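Local coordinates for protein RavA (Legionella pneumophila str. Paris, PDB 6WO6) that is an effector of unknown molecular function from the intracellular pathogen Legionella pneumophila, probably acting inside the host cell, at residues Leu180-Arg185 with Phe207-Asp212; Lys220-Thr225 with Ser253-Arg258; Asn264-Asn269 with Gln300-Lys305; Leu283-Ala288 with Leu321-Gly326. The protein carries 2 engineered substitutions. All blocks are in the same frame, centred on the assembly; numbering follows the deposited sequence.

Contact 1 (Leu180-Arg185 with Phe207-Asp212); sequences LLLGDR and FNVIND
Leu181 packs one methyl, CD2, against both Phe207 and Ile210, and this small cluster is the close-fitting half of the contact. CD2 comes up to the ring of Phe207 at its edge, near the ring plane, and lies 4.1 Å from Phe207 CE1. It meets Ile210 CG2 at 4.0 Å, and the leucine crosses both partners at roughly a right angle. Its reach depends on the first torsion: CG stands anti to the backbone N (chi1 -171°), which carries the methyls across the gap from the last turn of helix 162-181. On the other segment, Ile210 has CG1 wedged between its backbone N and carbonyl carbon (chi1 72°), while CG2 meets the two leucines. Ile217 of helix 214-224 touches Leu181, Leu182 and Ile210, Phe189 and Phe190 of helix 188-191 lie against Leu181, and Phe207 also stacks on Phe240.

Toward solvent the fit slackens. Leu182 still brings CD2 to 4.1 Å from Ile210 CG2, but its other methyl, CD1, only brushes CG2 of the exposed Val209 at 4.5 Å. Beyond Leu182 the chain leaves the helical path; Gly183 N donates to Leu180 O at 3.0 Å, a last turn from which Gly183 to Arg185 swing away from the partner segment.

The result is an apolar junction between the C-terminal end of the long helix 162-181 and the short 3-10 turn 207-210 that precedes helix 214-224, in an elongated all-helical fold.

Contact 2 (Lys220-Thr225 with Ser253-Arg258); sequences KLALRT and SAFALR
Ala254 sets its methyl against that of Ala222, with CB to CB at 3.7 Å, and these two small residues let the helices approach closely. The segment axes come within 8.7 Å of each other and cross at -41°, their N-to-C directions pointing broadly the same way.

Next in order, Phe255 reaches over the backbone of the first helix. Its CB leaves to one side, but a chi1 of -75° swings the ring back: CE1 lies 3.5 Å from Ala222 CA, approached obliquely to the ring. The ring edge is directed at the end of helix 214-224, where Leu221 O and OG1 of Thr225, the first residue beyond it, lie near the ring plane. Arg230 and Val234 of helix 230-240 also touch the ring, so Phe255 fills the angle between three helices. In this all-helical fold, helix 246-265 thus packs on two shorter helices that precede it in the chain, 214-224 and 230-240.

One turn further on, Arg258 sends its chain across the C-terminal end of helix 214-224. The first torsion (chi1 159°) carries CG away from the backbone N, and a bend at chi2 brings NH1 within reach of two carbonyl oxygens of the last turn. NH1 donates weakly to Ala222 O at 3.2 Å and to Leu223 O at 3.1 Å, both bonds strongly bent; Leu223 O lies at the edge of the guanidinium, near its plane. The negative end of the helix dipole would probably favour the cation here. NE is held by a salt bridge to Glu262, and a water weakly links NH2 with Thr225 O.

Contact 3 (Asn264-Asn269 with Gln300-Lys305); sequences NLLGDN and QAIGEK
The carbonyl oxygen of Ala301 is gripped twice by Lys305, the residue whose chain also spans the gap to Gly267 and Asp268: the backbone N donates at 2.9 Å from N to Ala301 O, and the ammonium NZ adds a weak bond at 3.5 Å to the same Ala301 O. The contact joins the outgoing end of the long helix 246-265, and the loop that follows it, to the short helix 299-304 in the distal part of this elongated all-helical chain.

Lys305 meets its partners with methylenes. Its chain runs extended from CB to CE and bends at chi4 (69°), which turns NZ back toward its own helix. CD lies 3.4 Å from Asp268 O and 3.6 Å from Gly267 O, so two loop carbonyl oxygens lie beside the aliphatic stem. The negative Asp268 carboxylate stays at a distance, with OD1 5.8 Å from Lys305 NZ; the charged atoms are not in contact, and any attraction is probably weak. Both residues also touch a crystal neighbour.

Deeper in, Ile302 supplies the apolar half. Its CB points at the other segment, and the CG1 branch (chi1 -58°) carries CD1 toward the helix end. That methyl reaches Leu265 O, on the last helical residue, at 3.8 Å. Pro270 of helix 270-275 touches both Ile302 and Lys305, while Leu295 touches Leu265 and Leu266. Leu266 points its CB away from the isoleucine, yet its CD2 methyl returns obliquely to lie 3.8 Å from Ile302 CD1.

Contact 4 (Leu283-Ala288 with Leu321-Gly326); sequences LCLEFA and LEMING
Ile324 is the main bump of this contact and presses into a hollow lined by Cys284, Leu285 and Ala288. Its longer branch enters first: a chi1 of -68° swings CG1 away from the carbonyl carbon, and the CD1 methyl at its end reaches 3.5 Å from Cys284 CB, with Cys284 SG flanking it at 4.0 Å. The other branch fills the neighbouring corner, where CG2 meets Ala288 CB at 4.2 Å. That alanine methyl sits 3.5 Å from Ile324 O, so it covers backbone as well as side chain.

A second bump runs the other way. Leu285 lays CD2 in the shallow groove between two consecutive residues of helix 311-327, 3.8 Å from Met323 CG on the exposed rim and 4.1 Å from Ile324 CA. Phe291 of helix 290-294 covers the inner side, touching both Cys284 and Ile324, and Phe287 turns its ring onto helix 246-265. The end of helix 281-286 and the residues after it thus pack on the last helix of this all-helical chain.

The side chains meet through carbon and one sulfur, with a backbone oxygen against Ala288 CB, consistent with cohesion that comes mainly from apolar packing of the buried side.

How the contacts relate
Contacts 1 and 2 follow one another along the chain, their centres about 15 Å apart, and they touch where Asp184 O comes within 3.0 Å of Arg224 NH1. Contact 2 also abuts contact 4, about 14 Å away between centres, because Phe287 packs on Ser253 and Ala254 while Leu257 covers Leu283. Helix 246-265 serves contact 2 and, at its C-terminal end, contact 3. Contacts 3 and 4 interleave in sequence, so their segments alternate, and their nearest atoms are about 5 Å apart. Contacts 1 and 3, with centres about 34 Å apart, share the sequence Leu-Leu-Gly-Asp at a helix end, each leucine pair meeting an isoleucine.

Contact 1 (Leu180-Arg185 with Phe207-Asp212)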
loop_
_atom_site.group_PDB
_atom_site.type_symbol
_atom_site.label_atom_id
_atom_site.label_comp_id
_atom_site.label_asym_id
_atom_site.label_seq_id
_atom_site.Cartn_x
_atom_site.Cartn_y
_atom_site.Cartn_z
ATOM N N LEU A 180 4.651 7.070 12.131
ATOM C CA LEU A 180 3.640 7.769 12.914
ATOM C C LEU A 180 2.602 6.829 13.515
ATOM O O LEU A 180 2.460 6.777 14.740
ATOM C CB LEU A 180 2.959 8.837 12.052
ATOM C CG LEU A 180 3.878 9.930 11.507
ATOM C CD1 LEU A 180 3.062 11.078 10.921
ATOM C CD2 LEU A 180 4.828 10.424 12.591
ATOM N N LEU A 181 1.868 6.081 12.686
ATOM C CA LEU A 181 0.768 5.269 13.201
ATOM C C LEU A 181 1.264 4.212 14.180
ATOM O O LEU A 181 0.645 3.987 15.227
ATOM C CB LEU A 181 0.007 4.615 12.049
ATOM C CG LEU A 181 -1.292 3.910 12.444
ATOM C CD1 LEU A 181 -2.198 4.860 13.210
ATOM C CD2 LEU A 181 -2.004 3.364 11.217
ATOM N N LEU A 182 2.376 3.556 13.863
ATOM C CA LEU A 182 2.952 2.541 14.734
ATOM C C LEU A 182 3.934 3.119 15.746
ATOM O O LEU A 182 4.652 2.354 16.397
ATOM C CB LEU A 182 3.645 1.462 13.900
ATOM C CG LEU A 182 2.729 0.543 13.090
ATOM C CD1 LEU A 182 3.538 -0.327 12.143
ATOM C CD2 LEU A 182 1.889 -0.316 14.023
ATOM N N GLY A 183 3.978 4.444 15.898
ATOM C CA GLY A 183 4.890 5.091 16.812
ATOM C C GLY A 183 4.228 5.501 18.117
ATOM O O GLY A 183 3.113 5.091 18.448
ATOM N N ASP A 184 4.945 6.335 18.873
ATOM C CA ASP A 184 4.455 6.833 20.152
ATOM C C ASP A 184 3.426 7.948 20.011
ATOM O O ASP A 184 2.745 8.263 20.993
ATOM C CB ASP A 184 5.624 7.327 21.011
ATOM C CG ASP A 184 6.486 6.193 21.534
ATOM O OD1 ASP A 184 5.943 5.095 21.776
ATOM O OD2 ASP A 184 7.706 6.403 21.708
ATOM N N ARG A 185 3.293 8.551 18.832
ATOM C CA ARG A 185 2.325 9.624 18.597
ATOM C C ARG A 185 1.474 9.302 17.375
ATOM O O ARG A 185 1.538 9.998 16.358
ATOM C CB ARG A 185 3.037 10.965 18.427
ATOM C CG ARG A 185 3.714 11.492 19.686
ATOM C CD ARG A 185 2.697 11.759 20.788
ATOM N NE ARG A 185 1.607 12.614 20.326
ATOM C CZ ARG A 185 1.557 13.931 20.507
ATOM N NH1 ARG A 185 2.536 14.550 21.152
ATOM N NH2 ARG A 185 0.524 14.624 20.048
ATOM N N PHE A 207 -2.251 -0.948 5.185
ATOM C CA PHE A 207 -2.573 -0.969 6.605
ATOM C C PHE A 207 -2.627 -2.381 7.174
ATOM O O PHE A 207 -2.717 -2.536 8.398
ATOM C CB PHE A 207 -3.891 -0.229 6.850
ATOM C CG PHE A 207 -3.798 1.248 6.590
ATOM C CD1 PHE A 207 -3.433 2.121 7.601
ATOM C CD2 PHE A 207 -4.045 1.761 5.326
ATOM C CE1 PHE A 207 -3.328 3.480 7.358
ATOM C CE2 PHE A 207 -3.946 3.120 5.079
ATOM C CZ PHE A 207 -3.587 3.980 6.094
ATOM N N ASN A 208 -2.530 -3.410 6.324
ATOM C CA ASN A 208 -2.471 -4.786 6.809
ATOM C C ASN A 208 -1.296 -5.020 7.750
ATOM O O ASN A 208 -1.271 -6.037 8.451
ATOM C CB ASN A 208 -2.389 -5.755 5.628
ATOM C CG ASN A 208 -3.684 -5.831 4.840
ATOM O OD1 ASN A 208 -4.684 -5.210 5.203
ATOM N ND2 ASN A 208 -3.669 -6.591 3.749
ATOM N N VAL A 209 -0.326 -4.104 7.784
ATOM C CA VAL A 209 0.812 -4.258 8.680
ATOM C C VAL A 209 0.397 -4.049 10.135
ATOM O O VAL A 209 1.040 -4.582 11.047
ATOM C CB VAL A 209 1.945 -3.298 8.262
ATOM C CG1 VAL A 209 1.509 -1.847 8.406
ATOM C CG2 VAL A 209 3.209 -3.565 9.063
ATOM N N ILE A 210 -0.681 -3.297 10.387
ATOM C CA ILE A 210 -1.083 -3.038 11.770
ATOM C C ILE A 210 -1.924 -4.157 12.358
ATOM O O ILE A 210 -2.373 -4.038 13.506
ATOM C CB ILE A 210 -1.872 -1.721 11.925
ATOM C CG1 ILE A 210 -3.278 -1.856 11.336
ATOM C CG2 ILE A 210 -1.116 -0.557 11.302
ATOM C CD1 ILE A 210 -4.111 -0.600 11.442
ATOM N N ASN A 211 -2.148 -5.239 11.613
ATOM C CA ASN A 211 -2.974 -6.334 12.107
ATOM C C ASN A 211 -2.399 -6.913 13.393
ATOM O O ASN A 211 -1.184 -7.084 13.533
ATOM C CB ASN A 211 -3.101 -7.425 11.043
ATOM C CG ASN A 211 -4.220 -7.149 10.058
ATOM O OD1 ASN A 211 -3.976 -6.882 8.882
ATOM N ND2 ASN A 211 -5.457 -7.216 10.534
ATOM N N ASP A 212 -3.293 -7.200 14.342
ATOM C CA ASP A 212 -2.952 -7.689 15.676
ATOM C C ASP A 212 -2.122 -6.684 16.468
ATOM O O ASP A 212 -1.506 -7.038 17.478
ATOM C CB ASP A 212 -2.236 -9.044 15.606
ATOM C CG ASP A 212 -3.066 -10.100 14.903
ATOM O OD1 ASP A 212 -4.311 -10.008 14.946
ATOM O OD2 ASP A 212 -2.472 -11.023 14.307
#

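Contact 2 (Lys220-Thr225 with Ser253-Arg258)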
loop_
_atom_site.group_PDB
_atom_site.type_symbol
_atom_site.label_atom_id
_atom_site.label_comp_id
_atom_site.label_asym_id
_atom_site.label_seq_id
_atom_site.Cartn_x
_atom_site.Cartn_y
_atom_site.Cartn_z
ATOM N N LYS A 220 -2.516 4.078 22.546
ATOM C CA LYS A 220 -1.709 5.280 22.347
ATOM C C LYS A 220 -2.536 6.425 21.770
ATOM O O LYS A 220 -2.303 7.588 22.115
ATOM C CB LYS A 220 -0.512 4.977 21.446
ATOM C CG LYS A 220 0.451 3.948 22.018
ATOM C CD LYS A 220 1.823 4.057 21.372
ATOM C CE LYS A 220 2.730 2.909 21.779
ATOM N NZ LYS A 220 2.309 1.624 21.152
ATOM N N LEU A 221 -3.510 6.119 20.910
ATOM C CA LEU A 221 -4.389 7.159 20.387
ATOM C C LEU A 221 -5.223 7.774 21.502
ATOM O O LEU A 221 -5.269 8.999 21.654
ATOM C CB LEU A 221 -5.291 6.589 19.294
ATOM C CG LEU A 221 -4.677 6.449 17.901
ATOM C CD1 LEU A 221 -5.656 5.781 16.947
ATOM C CD2 LEU A 221 -4.258 7.810 17.378
ATOM N N ALA A 222 -5.891 6.932 22.294
ATOM C CA ALA A 222 -6.688 7.440 23.407
ATOM C C ALA A 222 -5.840 8.245 24.380
ATOM O O ALA A 222 -6.335 9.201 24.989
ATOM C CB ALA A 222 -7.375 6.284 24.135
ATOM N N LEU A 223 -4.563 7.889 24.529
ATOM C CA LEU A 223 -3.716 8.593 25.487
ATOM C C LEU A 223 -3.237 9.943 24.951
ATOM O O LEU A 223 -3.297 10.951 25.664
ATOM C CB LEU A 223 -2.525 7.716 25.874
ATOM C CG LEU A 223 -1.552 8.318 26.890
ATOM C CD1 LEU A 223 -2.278 8.686 28.175
ATOM C CD2 LEU A 223 -0.406 7.357 27.172
ATOM N N ARG A 224 -2.765 9.990 23.699
ATOM C CA ARG A 224 -2.057 11.170 23.207
ATOM C C ARG A 224 -2.881 12.070 22.291
ATOM O O ARG A 224 -2.477 13.214 22.062
ATOM C CB ARG A 224 -0.783 10.753 22.460
ATOM C CG ARG A 224 -0.047 9.564 23.061
ATOM C CD ARG A 224 0.732 9.910 24.322
ATOM N NE ARG A 224 1.459 8.745 24.824
ATOM C CZ ARG A 224 2.722 8.458 24.520
ATOM N NH1 ARG A 224 3.414 9.260 23.722
ATOM N NH2 ARG A 224 3.297 7.370 25.019
ATOM N N THR A 225 -4.002 11.599 21.755
ATOM C CA THR A 225 -4.783 12.432 20.841
ATOM C C THR A 225 -5.391 13.612 21.591
ATOM O O THR A 225 -5.953 13.427 22.676
ATOM C CB THR A 225 -5.898 11.623 20.172
ATOM O OG1 THR A 225 -5.348 10.444 19.575
ATOM C CG2 THR A 225 -6.591 12.449 19.097
ATOM N N SER A 253 -13.636 2.294 21.415
ATOM C CA SER A 253 -13.788 1.800 22.780
ATOM C C SER A 253 -12.718 2.367 23.708
ATOM O O SER A 253 -12.987 2.591 24.893
ATOM C CB SER A 253 -13.761 0.272 22.800
ATOM O OG SER A 253 -12.460 -0.208 23.085
ATOM N N ALA A 254 -11.511 2.626 23.196
ATOM C CA ALA A 254 -10.476 3.227 24.032
ATOM C C ALA A 254 -10.814 4.673 24.369
ATOM O O ALA A 254 -10.621 5.115 25.510
ATOM C CB ALA A 254 -9.117 3.139 23.339
ATOM N N PHE A 255 -11.319 5.429 23.389
ATOM C CA PHE A 255 -11.817 6.768 23.692
ATOM C C PHE A 255 -12.922 6.716 24.743
ATOM O O PHE A 255 -12.938 7.525 25.684
ATOM C CB PHE A 255 -12.326 7.445 22.420
ATOM C CG PHE A 255 -11.237 7.935 21.509
ATOM C CD1 PHE A 255 -10.043 8.418 22.024
ATOM C CD2 PHE A 255 -11.408 7.916 20.132
ATOM C CE1 PHE A 255 -9.040 8.874 21.179
ATOM C CE2 PHE A 255 -10.408 8.371 19.287
ATOM C CZ PHE A 255 -9.224 8.848 19.812
ATOM N N ALA A 256 -13.853 5.767 24.599
ATOM C CA ALA A 256 -14.934 5.631 25.573
ATOM C C ALA A 256 -14.394 5.315 26.962
ATOM O O ALA A 256 -14.887 5.848 27.963
ATOM C CB ALA A 256 -15.915 4.547 25.125
ATOM N N LEU A 257 -13.381 4.449 27.043
ATOM C CA LEU A 257 -12.807 4.096 28.338
ATOM C C LEU A 257 -12.125 5.292 28.985
ATOM O O LEU A 257 -12.224 5.486 30.203
ATOM C CB LEU A 257 -11.816 2.942 28.187
ATOM C CG LEU A 257 -11.014 2.614 29.451
ATOM C CD1 LEU A 257 -11.935 2.173 30.577
ATOM C CD2 LEU A 257 -9.958 1.559 29.167
ATOM N N ARG A 258 -11.412 6.098 28.192
ATOM C CA ARG A 258 -10.821 7.313 28.746
ATOM C C ARG A 258 -11.899 8.263 29.258
ATOM O O ARG A 258 -11.748 8.866 30.330
ATOM C CB ARG A 258 -9.945 8.007 27.706
ATOM C CG ARG A 258 -9.706 9.477 28.006
ATOM C CD ARG A 258 -8.293 9.901 27.666
ATOM N NE ARG A 258 -8.122 11.344 27.801
ATOM C CZ ARG A 258 -6.965 11.978 27.645
ATOM N NH1 ARG A 258 -5.866 11.295 27.355
ATOM N NH2 ARG A 258 -6.908 13.294 27.782
HETATM O O HOH W 1 -4.624 14.778 25.593
#

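Contact 3 (Asn264-Asn269 with Gln300-Lys305)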
loop_
_atom_site.group_PDB
_atom_site.type_symbol
_atom_site.label_atom_id
_atom_site.label_comp_id
_atom_site.label_asym_id
_atom_site.label_seq_id
_atom_site.Cartn_x
_atom_site.Cartn_y
_atom_site.Cartn_z
ATOM N N ASN A 264 -16.164 9.257 35.707
ATOM C CA ASN A 264 -16.620 8.493 36.860
ATOM C C ASN A 264 -15.501 8.127 37.826
ATOM O O ASN A 264 -15.700 8.198 39.044
ATOM C CB ASN A 264 -17.332 7.221 36.393
ATOM C CG ASN A 264 -18.581 7.523 35.584
ATOM O OD1 ASN A 264 -19.390 8.369 35.967
ATOM N ND2 ASN A 264 -18.735 6.843 34.452
ATOM N N LEU A 265 -14.328 7.738 37.323
ATOM C CA LEU A 265 -13.237 7.374 38.221
ATOM C C LEU A 265 -12.595 8.597 38.860
ATOM O O LEU A 265 -12.159 8.532 40.015
ATOM C CB LEU A 265 -12.180 6.552 37.477
ATOM C CG LEU A 265 -11.072 5.979 38.365
ATOM C CD1 LEU A 265 -11.677 5.172 39.500
ATOM C CD2 LEU A 265 -10.117 5.126 37.559
ATOM N N LEU A 266 -12.538 9.715 38.142
ATOM C CA LEU A 266 -11.974 10.947 38.672
ATOM C C LEU A 266 -13.043 11.933 39.123
ATOM O O LEU A 266 -12.730 13.103 39.372
ATOM C CB LEU A 266 -11.056 11.590 37.633
ATOM C CG LEU A 266 -9.892 10.683 37.235
ATOM C CD1 LEU A 266 -8.908 11.400 36.325
ATOM C CD2 LEU A 266 -9.198 10.168 38.483
ATOM N N GLY A 267 -14.289 11.488 39.235
ATOM C CA GLY A 267 -15.376 12.305 39.733
ATOM C C GLY A 267 -15.542 12.194 41.233
ATOM O O GLY A 267 -14.581 11.971 41.975
ATOM N N ASP A 268 -16.788 12.343 41.685
ATOM C CA ASP A 268 -17.092 12.348 43.112
ATOM C C ASP A 268 -17.360 10.961 43.679
ATOM O O ASP A 268 -17.153 10.743 44.879
ATOM C CB ASP A 268 -18.300 13.246 43.391
ATOM C CG ASP A 268 -18.015 14.707 43.119
ATOM O OD1 ASP A 268 -16.890 15.161 43.423
ATOM O OD2 ASP A 268 -18.913 15.402 42.600
ATOM N N ASN A 269 -17.815 10.016 42.853
ATOM C CA ASN A 269 -18.149 8.660 43.284
ATOM C C ASN A 269 -17.347 7.645 42.475
ATOM O O ASN A 269 -17.895 6.967 41.593
ATOM C CB ASN A 269 -19.646 8.392 43.143
ATOM C CG ASN A 269 -20.391 8.515 44.459
ATOM O OD1 ASN A 269 -20.367 7.601 45.288
ATOM N ND2 ASN A 269 -21.065 9.644 44.655
ATOM N N GLN A 300 -4.817 9.246 46.264
ATOM C CA GLN A 300 -5.237 9.514 47.635
ATOM C C GLN A 300 -6.657 10.066 47.685
ATOM O O GLN A 300 -7.438 9.695 48.568
ATOM C CB GLN A 300 -4.266 10.480 48.313
ATOM C CG GLN A 300 -4.271 10.366 49.831
ATOM C CD GLN A 300 -3.879 11.656 50.516
ATOM O OE1 GLN A 300 -4.423 12.719 50.217
ATOM N NE2 GLN A 300 -2.931 11.571 51.442
ATOM N N ALA A 301 -7.010 10.956 46.752
ATOM C CA ALA A 301 -8.369 11.491 46.723
ATOM C C ALA A 301 -9.386 10.386 46.469
ATOM O O ALA A 301 -10.437 10.335 47.120
ATOM C CB ALA A 301 -8.484 12.585 45.660
ATOM N N ILE A 302 -9.080 9.480 45.539
ATOM C CA ILE A 302 -9.965 8.353 45.270
ATOM C C ILE A 302 -10.042 7.428 46.482
ATOM O O ILE A 302 -11.128 6.972 46.867
ATOM C CB ILE A 302 -9.494 7.609 44.009
ATOM C CG1 ILE A 302 -9.461 8.571 42.819
ATOM C CG2 ILE A 302 -10.397 6.425 43.714
ATOM C CD1 ILE A 302 -8.788 8.006 41.581
ATOM N N GLY A 303 -8.896 7.140 47.105
ATOM C CA GLY A 303 -8.903 6.307 48.297
ATOM C C GLY A 303 -9.733 6.901 49.418
ATOM O O GLY A 303 -10.373 6.175 50.184
ATOM N N GLU A 304 -9.734 8.232 49.531
ATOM C CA GLU A 304 -10.573 8.890 50.528
ATOM C C GLU A 304 -12.044 8.828 50.139
ATOM O O GLU A 304 -12.917 8.663 51.002
ATOM C CB GLU A 304 -10.135 10.342 50.721
ATOM C CG GLU A 304 -8.762 10.507 51.346
ATOM C CD GLU A 304 -8.453 11.954 51.673
ATOM O OE1 GLU A 304 -7.700 12.202 52.641
ATOM O OE2 GLU A 304 -8.970 12.846 50.967
ATOM N N LYS A 305 -12.344 8.964 48.846
ATOM C CA LYS A 305 -13.717 8.819 48.378
ATOM C C LYS A 305 -14.192 7.368 48.372
ATOM O O LYS A 305 -15.347 7.121 48.006
ATOM C CB LYS A 305 -13.869 9.414 46.976
ATOM C CG LYS A 305 -13.605 10.910 46.886
ATOM C CD LYS A 305 -13.862 11.419 45.471
ATOM C CE LYS A 305 -13.369 12.846 45.285
ATOM N NZ LYS A 305 -11.883 12.923 45.317
#

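Contact 4 (Leu283-Ala288 with Leu321-Gly326)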
loop_
_atom_site.group_PDB
_atom_site.type_symbol
_atom_site.label_atom_id
_atom_site.label_comp_id
_atom_site.label_asym_id
_atom_site.label_seq_id
_atom_site.Cartn_x
_atom_site.Cartn_y
_atom_site.Cartn_z
ATOM N N LEU A 283 -11.208 -4.854 29.566
ATOM C CA LEU A 283 -11.070 -3.580 28.868
ATOM C C LEU A 283 -9.998 -2.707 29.510
ATOM O O LEU A 283 -9.196 -2.083 28.805
ATOM C CB LEU A 283 -12.417 -2.855 28.841
ATOM C CG LEU A 283 -12.440 -1.494 28.143
ATOM C CD1 LEU A 283 -11.951 -1.627 26.713
ATOM C CD2 LEU A 283 -13.834 -0.897 28.175
ATOM N N CYS A 284 -9.962 -2.651 30.844
ATOM C CA CYS A 284 -8.928 -1.873 31.521
ATOM C C CYS A 284 -7.539 -2.420 31.217
ATOM O O CYS A 284 -6.590 -1.649 31.026
ATOM C CB CYS A 284 -9.180 -1.860 33.028
ATOM S SG CYS A 284 -10.662 -0.958 33.549
ATOM N N LEU A 285 -7.398 -3.747 31.166
ATOM C CA LEU A 285 -6.103 -4.341 30.846
ATOM C C LEU A 285 -5.711 -4.066 29.399
ATOM O O LEU A 285 -4.541 -3.781 29.110
ATOM C CB LEU A 285 -6.133 -5.845 31.110
ATOM C CG LEU A 285 -6.266 -6.337 32.552
ATOM C CD1 LEU A 285 -6.345 -7.856 32.584
ATOM C CD2 LEU A 285 -5.112 -5.840 33.403
ATOM N N GLU A 286 -6.675 -4.147 28.478
ATOM C CA GLU A 286 -6.379 -3.936 27.065
ATOM C C GLU A 286 -5.815 -2.545 26.814
ATOM O O GLU A 286 -5.023 -2.355 25.884
ATOM C CB GLU A 286 -7.642 -4.156 26.229
ATOM C CG GLU A 286 -7.410 -4.213 24.726
ATOM C CD GLU A 286 -8.694 -4.454 23.947
ATOM O OE1 GLU A 286 -9.786 -4.227 24.507
ATOM O OE2 GLU A 286 -8.610 -4.874 22.773
ATOM N N PHE A 287 -6.197 -1.570 27.637
ATOM C CA PHE A 287 -5.785 -0.179 27.492
ATOM C C PHE A 287 -5.156 0.334 28.780
ATOM O O PHE A 287 -5.379 1.476 29.193
ATOM C CB PHE A 287 -6.969 0.691 27.078
ATOM C CG PHE A 287 -7.600 0.269 25.782
ATOM C CD1 PHE A 287 -6.815 -0.006 24.673
ATOM C CD2 PHE A 287 -8.973 0.133 25.676
ATOM C CE1 PHE A 287 -7.394 -0.398 23.474
ATOM C CE2 PHE A 287 -9.558 -0.260 24.482
ATOM C CZ PHE A 287 -8.768 -0.526 23.380
ATOM N N ALA A 288 -4.340 -0.510 29.421
ATOM C CA ALA A 288 -3.775 -0.169 30.723
ATOM C C ALA A 288 -2.897 1.075 30.659
ATOM O O ALA A 288 -2.770 1.795 31.659
ATOM C CB ALA A 288 -2.979 -1.355 31.269
ATOM N N LEU A 321 -6.766 -2.312 40.753
ATOM C CA LEU A 321 -5.977 -1.159 40.271
ATOM C C LEU A 321 -4.497 -1.513 40.181
ATOM O O LEU A 321 -3.827 -0.987 39.313
ATOM C CB LEU A 321 -6.203 0.007 41.229
ATOM C CG LEU A 321 -7.527 0.731 41.058
ATOM C CD1 LEU A 321 -7.553 1.993 41.893
ATOM C CD2 LEU A 321 -7.768 1.055 39.603
ATOM N N GLU A 322 -4.016 -2.364 41.071
ATOM C CA GLU A 322 -2.578 -2.716 41.104
ATOM C C GLU A 322 -2.273 -3.647 39.938
ATOM O O GLU A 322 -1.179 -3.571 39.390
ATOM C CB GLU A 322 -2.254 -3.365 42.447
ATOM C CG GLU A 322 -0.859 -3.953 42.532
ATOM C CD GLU A 322 -0.746 -5.201 43.390
ATOM O OE1 GLU A 322 -1.407 -6.203 43.069
ATOM O OE2 GLU A 322 0.000 -5.165 44.377
ATOM N N MET A 323 -3.235 -4.491 39.598
ATOM C CA MET A 323 -3.082 -5.384 38.432
ATOM C C MET A 323 -3.119 -4.546 37.160
ATOM O O MET A 323 -2.313 -4.801 36.278
ATOM C CB MET A 323 -4.230 -6.384 38.385
ATOM C CG MET A 323 -4.581 -6.799 37.001
ATOM S SD MET A 323 -5.171 -8.469 37.081
ATOM C CE MET A 323 -3.769 -9.252 37.864
ATOM N N ILE A 324 -4.050 -3.602 37.070
ATOM C CA ILE A 324 -4.093 -2.765 35.875
ATOM C C ILE A 324 -2.793 -1.986 35.726
ATOM O O ILE A 324 -2.253 -1.855 34.621
ATOM C CB ILE A 324 -5.311 -1.826 35.922
ATOM C CG1 ILE A 324 -6.607 -2.626 35.789
ATOM C CG2 ILE A 324 -5.214 -0.775 34.834
ATOM C CD1 ILE A 324 -7.824 -1.885 36.279
ATOM N N ASN A 325 -2.266 -1.461 36.836
ATOM C CA ASN A 325 -0.998 -0.742 36.775
ATOM C C ASN A 325 0.147 -1.674 36.393
ATOM O O ASN A 325 1.082 -1.264 35.696
ATOM C CB ASN A 325 -0.719 -0.059 38.113
ATOM C CG ASN A 325 -0.293 1.383 37.947
ATOM O OD1 ASN A 325 -1.131 2.283 37.865
ATOM N ND2 ASN A 325 1.016 1.614 37.892
ATOM N N GLY A 326 0.091 -2.930 36.841
ATOM C CA GLY A 326 1.093 -3.899 36.431
ATOM C C GLY A 326 1.017 -4.248 34.959
ATOM O O GLY A 326 2.042 -4.532 34.333
#